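Glycosyl hydrolase, family 38 (Enterococcus faecalis, PDB 5KBP) probably hydrolyses alpha-linked mannose residues from glycans, as an alpha-mannosidase of glycoside hydrolase family 38. Local coordinates at residues A[405-410]-A[504-509]; A[462-467]-A[491-496]. All coordinates share one frame; numbering follows the deposited sequence.

Overall arrangement
Starting from the N terminus, the chain reaches strand 404-410, the first half of contact 1, and goes on through strand 416-430 and strand 451-454 before it enters 463-475. That strand turns back as 483-499, and contact 2 zips this hairpin together. The chain then passes directly into strand 503-511, whose return to 404-410 closes the wider loop of contact 1, so contact 2 is nested inside it. The two contacts belong to different antiparallel sheets that lie one on the other; the centres of the two contacts are about 13 Å apart. Phe406, Leu408 and Leu509 of contact 1 pack against Leu494, Val496 and Val492 of contact 2, joining the two sheets through apolar side chains.

Contact 1. Residues A[405-410]-A[504-509]; sequences PFVLFN and WDSFAL
One face of the Phe406 ring is covered by the CB of Phe507, which lies 4.0 Å from the ring centroid and 28° off the normal, a CH-pi contact whose shortest approach is Phe406 CZ to Phe507 CB at 3.6 Å. Phe406 CG sits between its own backbone N and carbonyl carbon (chi1 59°), a rotamer that swings the ring across to the partner strand. The Phe507 ring is met obliquely by Phe406 CE2 and by Leu408 CD1, the latter 3.9 Å from Phe507 CE2. On the opposite side of the sheet, the Phe409 ring and the five-membered ring of Trp504 are inclined at 55° with centroids 5.6 Å apart, an oblique pair. The two side chains run alongside each other, and Phe409 CD2 comes within 3.6 Å of Trp504 CB; Val407 CG1 flanks the same methylene at 4.0 Å.

Between these two layers the backbones pair antiparallel: Phe406 and Phe507 exchange two hydrogen bonds (Phe406 N to Phe507 O 2.9 Å), Leu408 and Asp505 two more (Leu408 N to Asp505 O 2.8 Å). These four bonds satisfy the main-chain groups that point across, while Val407 and Phe409 bond to Ala806 and Thr804.

A later loop satisfies the polar ends: Trp504 NE1 bonds to Ala816 O and Ser506 OG to Pro817 O. Phe406 and Leu408 pack on Leu494 and strand 416-430 of a second sheet, Pro405 and Val407 on Phe399 and Ile394. Both faces are largely apolar, apart from Asp505 and Ser506, consistent with an inner part of a beta sandwich.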
loop_
_atom_site.group_PDB
_atom_site.type_symbol
_atom_site.label_atom_id
_atom_site.label_comp_id
_atom_site.label_asym_id
_atom_site.label_seq_id
_atom_site.Cartn_x
_atom_site.Cartn_y
_atom_site.Cartn_z
ATOM N N PRO A 405 20.338 4.338 33.491
ATOM C CA PRO A 405 19.249 5.308 33.627
ATOM C C PRO A 405 18.242 5.227 32.490
ATOM O O PRO A 405 18.551 4.810 31.371
ATOM C CB PRO A 405 19.980 6.656 33.614
ATOM C CG PRO A 405 21.194 6.405 32.793
ATOM C CD PRO A 405 21.589 4.967 33.032
ATOM N N PHE A 406 17.014 5.638 32.801
ATOM C CA PHE A 406 15.946 5.724 31.817
ATOM C C PHE A 406 15.040 6.891 32.185
ATOM O O PHE A 406 14.992 7.322 33.340
ATOM C CB PHE A 406 15.147 4.415 31.721
ATOM C CG PHE A 406 14.513 3.990 33.016
ATOM C CD1 PHE A 406 15.224 3.237 33.938
ATOM C CD2 PHE A 406 13.202 4.332 33.308
ATOM C CE1 PHE A 406 14.643 2.842 35.129
ATOM C CE2 PHE A 406 12.615 3.938 34.499
ATOM C CZ PHE A 406 13.337 3.193 35.409
ATOM N N VAL A 407 14.316 7.399 31.187
ATOM C CA VAL A 407 13.526 8.618 31.320
ATOM C C VAL A 407 12.075 8.323 30.963
ATOM O O VAL A 407 11.796 7.628 29.981
ATOM C CB VAL A 407 14.084 9.750 30.431
ATOM C CG1 VAL A 407 13.308 11.038 30.653
ATOM C CG2 VAL A 407 15.566 9.962 30.703
ATOM N N LEU A 408 11.154 8.866 31.760
ATOM C CA LEU A 408 9.719 8.739 31.535
ATOM C C LEU A 408 9.156 10.095 31.128
ATOM O O LEU A 408 9.316 11.077 31.858
ATOM C CB LEU A 408 9.010 8.224 32.787
ATOM C CG LEU A 408 8.961 6.707 32.981
ATOM C CD1 LEU A 408 8.443 6.358 34.368
ATOM C CD2 LEU A 408 8.090 6.075 31.908
ATOM N N PHE A 409 8.493 10.143 29.976
ATOM C CA PHE A 409 7.886 11.364 29.464
ATOM C C PHE A 409 6.371 11.284 29.573
ATOM O O PHE A 409 5.768 10.256 29.245
ATOM C CB PHE A 409 8.264 11.607 28.000
ATOM C CG PHE A 409 9.723 11.861 27.776
ATOM C CD1 PHE A 409 10.600 10.807 27.582
ATOM C CD2 PHE A 409 10.216 13.155 27.733
ATOM C CE1 PHE A 409 11.943 11.037 27.365
ATOM C CE2 PHE A 409 11.558 13.391 27.517
ATOM C CZ PHE A 409 12.423 12.331 27.333
ATOM N N ASN A 410 5.760 12.371 30.033
ATOM C CA ASN A 410 4.315 12.561 29.940
ATOM C C ASN A 410 4.090 13.529 28.787
ATOM O O ASN A 410 4.339 14.728 28.915
ATOM C CB ASN A 410 3.733 13.087 31.248
ATOM C CG ASN A 410 2.213 13.225 31.206
ATOM O OD1 ASN A 410 1.574 12.938 30.192
ATOM N ND2 ASN A 410 1.628 13.650 32.321
ATOM N N TRP A 504 9.023 15.365 32.298
ATOM C CA TRP A 504 9.752 14.106 32.266
ATOM C C TRP A 504 10.434 13.869 33.603
ATOM O O TRP A 504 10.891 14.812 34.256
ATOM C CB TRP A 504 10.784 14.062 31.124
ATOM C CG TRP A 504 11.917 15.044 31.228
ATOM C CD1 TRP A 504 12.996 14.967 32.061
ATOM C CD2 TRP A 504 12.102 16.227 30.441
ATOM N NE1 TRP A 504 13.829 16.040 31.857
ATOM C CE2 TRP A 504 13.304 16.828 30.866
ATOM C CE3 TRP A 504 11.363 16.843 29.426
ATOM C CZ2 TRP A 504 13.784 18.012 30.310
ATOM C CZ3 TRP A 504 11.841 18.019 28.877
ATOM C CH2 TRP A 504 13.040 18.592 29.320
ATOM N N ASP A 505 10.488 12.604 34.006
ATOM C CA ASP A 505 11.155 12.182 35.227
ATOM C C ASP A 505 12.205 11.136 34.891
ATOM O O ASP A 505 11.951 10.220 34.101
ATOM C CB ASP A 505 10.153 11.620 36.243
ATOM C CG ASP A 505 9.266 12.693 36.845
ATOM O OD1 ASP A 505 9.795 13.753 37.245
ATOM O OD2 ASP A 505 8.037 12.480 36.916
ATOM N N SER A 506 13.383 11.276 35.487
ATOM C CA SER A 506 14.498 10.375 35.236
ATOM C C SER A 506 14.666 9.407 36.399
ATOM O O SER A 506 14.538 9.790 37.566
ATOM C CB SER A 506 15.793 11.158 35.016
ATOM O OG SER A 506 15.683 12.014 33.891
ATOM N N PHE A 507 14.945 8.150 36.071
ATOM C CA PHE A 507 15.212 7.107 37.051
ATOM C C PHE A 507 16.430 6.315 36.593
ATOM O O PHE A 507 16.968 6.540 35.506
ATOM C CB PHE A 507 13.993 6.194 37.238
ATOM C CG PHE A 507 12.744 6.926 37.645
ATOM C CD1 PHE A 507 12.475 7.175 38.980
ATOM C CD2 PHE A 507 11.839 7.362 36.692
ATOM C CE1 PHE A 507 11.328 7.847 39.357
ATOM C CE2 PHE A 507 10.689 8.034 37.063
ATOM C CZ PHE A 507 10.434 8.276 38.397
ATOM N N ALA A 508 16.873 5.380 37.430
ATOM C CA ALA A 508 18.028 4.560 37.098
ATOM C C ALA A 508 17.855 3.176 37.701
ATOM O O ALA A 508 17.064 2.971 38.625
ATOM C CB ALA A 508 19.335 5.193 37.586
ATOM N N LEU A 509 18.616 2.225 37.166
ATOM C CA LEU A 509 18.567 0.829 37.587
ATOM C C LEU A 509 19.937 0.455 38.136
ATOM O O LEU A 509 20.900 0.321 37.373
ATOM C CB LEU A 509 18.171 -0.076 36.421
ATOM C CG LEU A 509 17.308 -1.299 36.732
ATOM C CD1 LEU A 509 15.966 -0.871 37.299
ATOM C CD2 LEU A 509 17.119 -2.140 35.481
#

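Contact 2. Residues A[462-467]-A[491-496]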
loop_
_atom_site.group_PDB
_atom_site.type_symbol
_atom_site.label_atom_id
_atom_site.label_comp_id
_atom_site.label_asym_id
_atom_site.label_seq_id
_atom_site.Cartn_x
_atom_site.Cartn_y
_atom_site.Cartn_z
ATOM N N ALA A 462 9.767 2.153 44.508
ATOM C CA ALA A 462 9.133 0.843 44.505
ATOM C C ALA A 462 8.936 0.346 43.077
ATOM O O ALA A 462 8.509 1.096 42.194
ATOM C CB ALA A 462 7.790 0.899 45.232
ATOM N N SER A 463 9.254 -0.926 42.852
ATOM C CA SER A 463 9.170 -1.505 41.518
ATOM C C SER A 463 9.066 -3.021 41.642
ATOM O O SER A 463 9.046 -3.579 42.742
ATOM C CB SER A 463 10.376 -1.104 40.665
ATOM O OG SER A 463 11.555 -1.744 41.122
ATOM N N ARG A 464 9.002 -3.682 40.487
ATOM C CA ARG A 464 8.952 -5.136 40.415
ATOM C C ARG A 464 9.559 -5.571 39.092
ATOM O O ARG A 464 9.214 -5.022 38.041
ATOM C CB ARG A 464 7.513 -5.653 40.537
ATOM C CG ARG A 464 7.391 -7.169 40.466
ATOM C CD ARG A 464 5.946 -7.625 40.608
ATOM N NE ARG A 464 5.131 -7.265 39.451
ATOM C CZ ARG A 464 4.907 -8.070 38.417
ATOM N NH1 ARG A 464 5.436 -9.286 38.397
ATOM N NH2 ARG A 464 4.153 -7.663 37.406
ATOM N N ILE A 465 10.463 -6.546 39.144
ATOM C CA ILE A 465 11.083 -7.082 37.937
ATOM C C ILE A 465 10.078 -8.014 37.269
ATOM O O ILE A 465 9.729 -9.063 37.815
ATOM C CB ILE A 465 12.396 -7.808 38.250
ATOM C CG1 ILE A 465 13.396 -6.843 38.893
ATOM C CG2 ILE A 465 12.978 -8.427 36.988
ATOM C CD1 ILE A 465 13.687 -5.613 38.057
ATOM N N VAL A 466 9.609 -7.630 36.083
ATOM C CA VAL A 466 8.578 -8.405 35.397
ATOM C C VAL A 466 9.188 -9.608 34.688
ATOM O O VAL A 466 8.796 -10.756 34.925
ATOM C CB VAL A 466 7.797 -7.513 34.416
ATOM C CG1 VAL A 466 6.777 -8.336 33.647
ATOM C CG2 VAL A 466 7.122 -6.379 35.164
ATOM N N LYS A 467 10.153 -9.362 33.805
ATOM C CA LYS A 467 10.746 -10.435 33.020
ATOM C C LYS A 467 12.107 -9.992 32.507
ATOM O O LYS A 467 12.435 -8.802 32.500
ATOM C CB LYS A 467 9.840 -10.839 31.852
ATOM C CG LYS A 467 9.479 -9.685 30.926
ATOM C CD LYS A 467 8.549 -10.137 29.811
ATOM C CE LYS A 467 8.164 -8.976 28.910
ATOM N NZ LYS A 467 7.257 -9.402 27.807
ATOM N N THR A 491 12.745 -5.919 32.261
ATOM C CA THR A 491 11.465 -5.222 32.189
ATOM C C THR A 491 11.038 -4.864 33.608
ATOM O O THR A 491 10.712 -5.749 34.406
ATOM C CB THR A 491 10.417 -6.088 31.494
ATOM O OG1 THR A 491 10.823 -6.336 30.141
ATOM C CG2 THR A 491 9.070 -5.395 31.493
ATOM N N VAL A 492 11.041 -3.569 33.917
ATOM C CA VAL A 492 10.765 -3.068 35.259
ATOM C C VAL A 492 9.388 -2.421 35.269
ATOM O O VAL A 492 9.002 -1.739 34.313
ATOM C CB VAL A 492 11.849 -2.072 35.715
ATOM C CG1 VAL A 492 11.609 -1.637 37.151
ATOM C CG2 VAL A 492 13.232 -2.690 35.563
ATOM N N GLU A 493 8.648 -2.636 36.355
ATOM C CA GLU A 493 7.290 -2.130 36.507
ATOM C C GLU A 493 7.292 -1.009 37.538
ATOM O O GLU A 493 7.727 -1.213 38.677
ATOM C CB GLU A 493 6.341 -3.252 36.926
ATOM C CG GLU A 493 4.870 -2.941 36.731
ATOM C CD GLU A 493 3.982 -4.137 37.017
ATOM O OE1 GLU A 493 4.309 -4.916 37.937
ATOM O OE2 GLU A 493 2.962 -4.303 36.316
ATOM N N LEU A 494 6.809 0.166 37.142
ATOM C CA LEU A 494 6.740 1.322 38.022
ATOM C C LEU A 494 5.293 1.756 38.210
ATOM O O LEU A 494 4.452 1.575 37.324
ATOM C CB LEU A 494 7.562 2.499 37.471
ATOM C CG LEU A 494 9.080 2.324 37.374
ATOM C CD1 LEU A 494 9.736 3.616 36.915
ATOM C CD2 LEU A 494 9.655 1.877 38.706
ATOM N N SER A 495 5.012 2.332 39.376
ATOM C CA SER A 495 3.690 2.859 39.711
ATOM C C SER A 495 3.787 4.382 39.719
ATOM O O SER A 495 4.261 4.978 40.690
ATOM C CB SER A 495 3.210 2.321 41.056
ATOM O OG SER A 495 1.935 2.842 41.390
ATOM N N VAL A 496 3.339 5.006 38.632
ATOM C CA VAL A 496 3.398 6.454 38.466
ATOM C C VAL A 496 2.061 7.048 38.887
ATOM O O VAL A 496 1.004 6.634 38.392
ATOM C CB VAL A 496 3.742 6.834 37.016
ATOM C CG1 VAL A 496 3.672 8.339 36.828
ATOM C CG2 VAL A 496 5.124 6.309 36.653
#
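Val466 and Lys467 both lie opposite Thr491 in the pairing, because segment 462-467 has one extra residue there: Val466 N donates to Thr491 O at 2.8 Å, and Thr491 N donates to Lys467 O at 2.9 Å. Val466 has helix-like backbone angles, and the result is a beta bulge in an otherwise antiparallel pairing. The N-to-C directions of the two short strand segments make 144°, antiparallel with a marked twist. Beyond the bulge, Glu493 N bonds to Arg464 O at 3.0 Å, whereas the return bond from Arg464 N to Glu493 O is weak.

The side chain of Arg464 adds a salt bridge to the same pair. It lies alongside Glu493, and a bend at chi3 (69°) turns the guanidinium so that NE and NH2 both grip one oxygen side-on, Arg464 NE at 2.9 Å and Arg464 NH2 at 2.8 Å from Glu493 OE1. This salt bridge is not coplanar: the guanidinium and carboxylate planes are 58° apart, and NH2 reaches OE1 from above the carboxylate plane. Val466 crosses the Glu493 chain at about a right angle, its CG2 3.7 Å from Glu493 CB, and the same methyl rests over the rim of one guanidinium face. On the other side of the hairpin, Ile465 CD1 meets Val492 CG2 at 3.9 Å and Ser463 CB meets Leu494 CD2 at 3.6 Å.

Strand 483-499 is the middle of a three-stranded sheet, bonded on its other edge to 416-430, where Thr491 touches Thr421 and Glu493 touches Val419. Ser463, Val492 and Leu494 turn inward onto Val453 of strand 451-454, in the facing sheet.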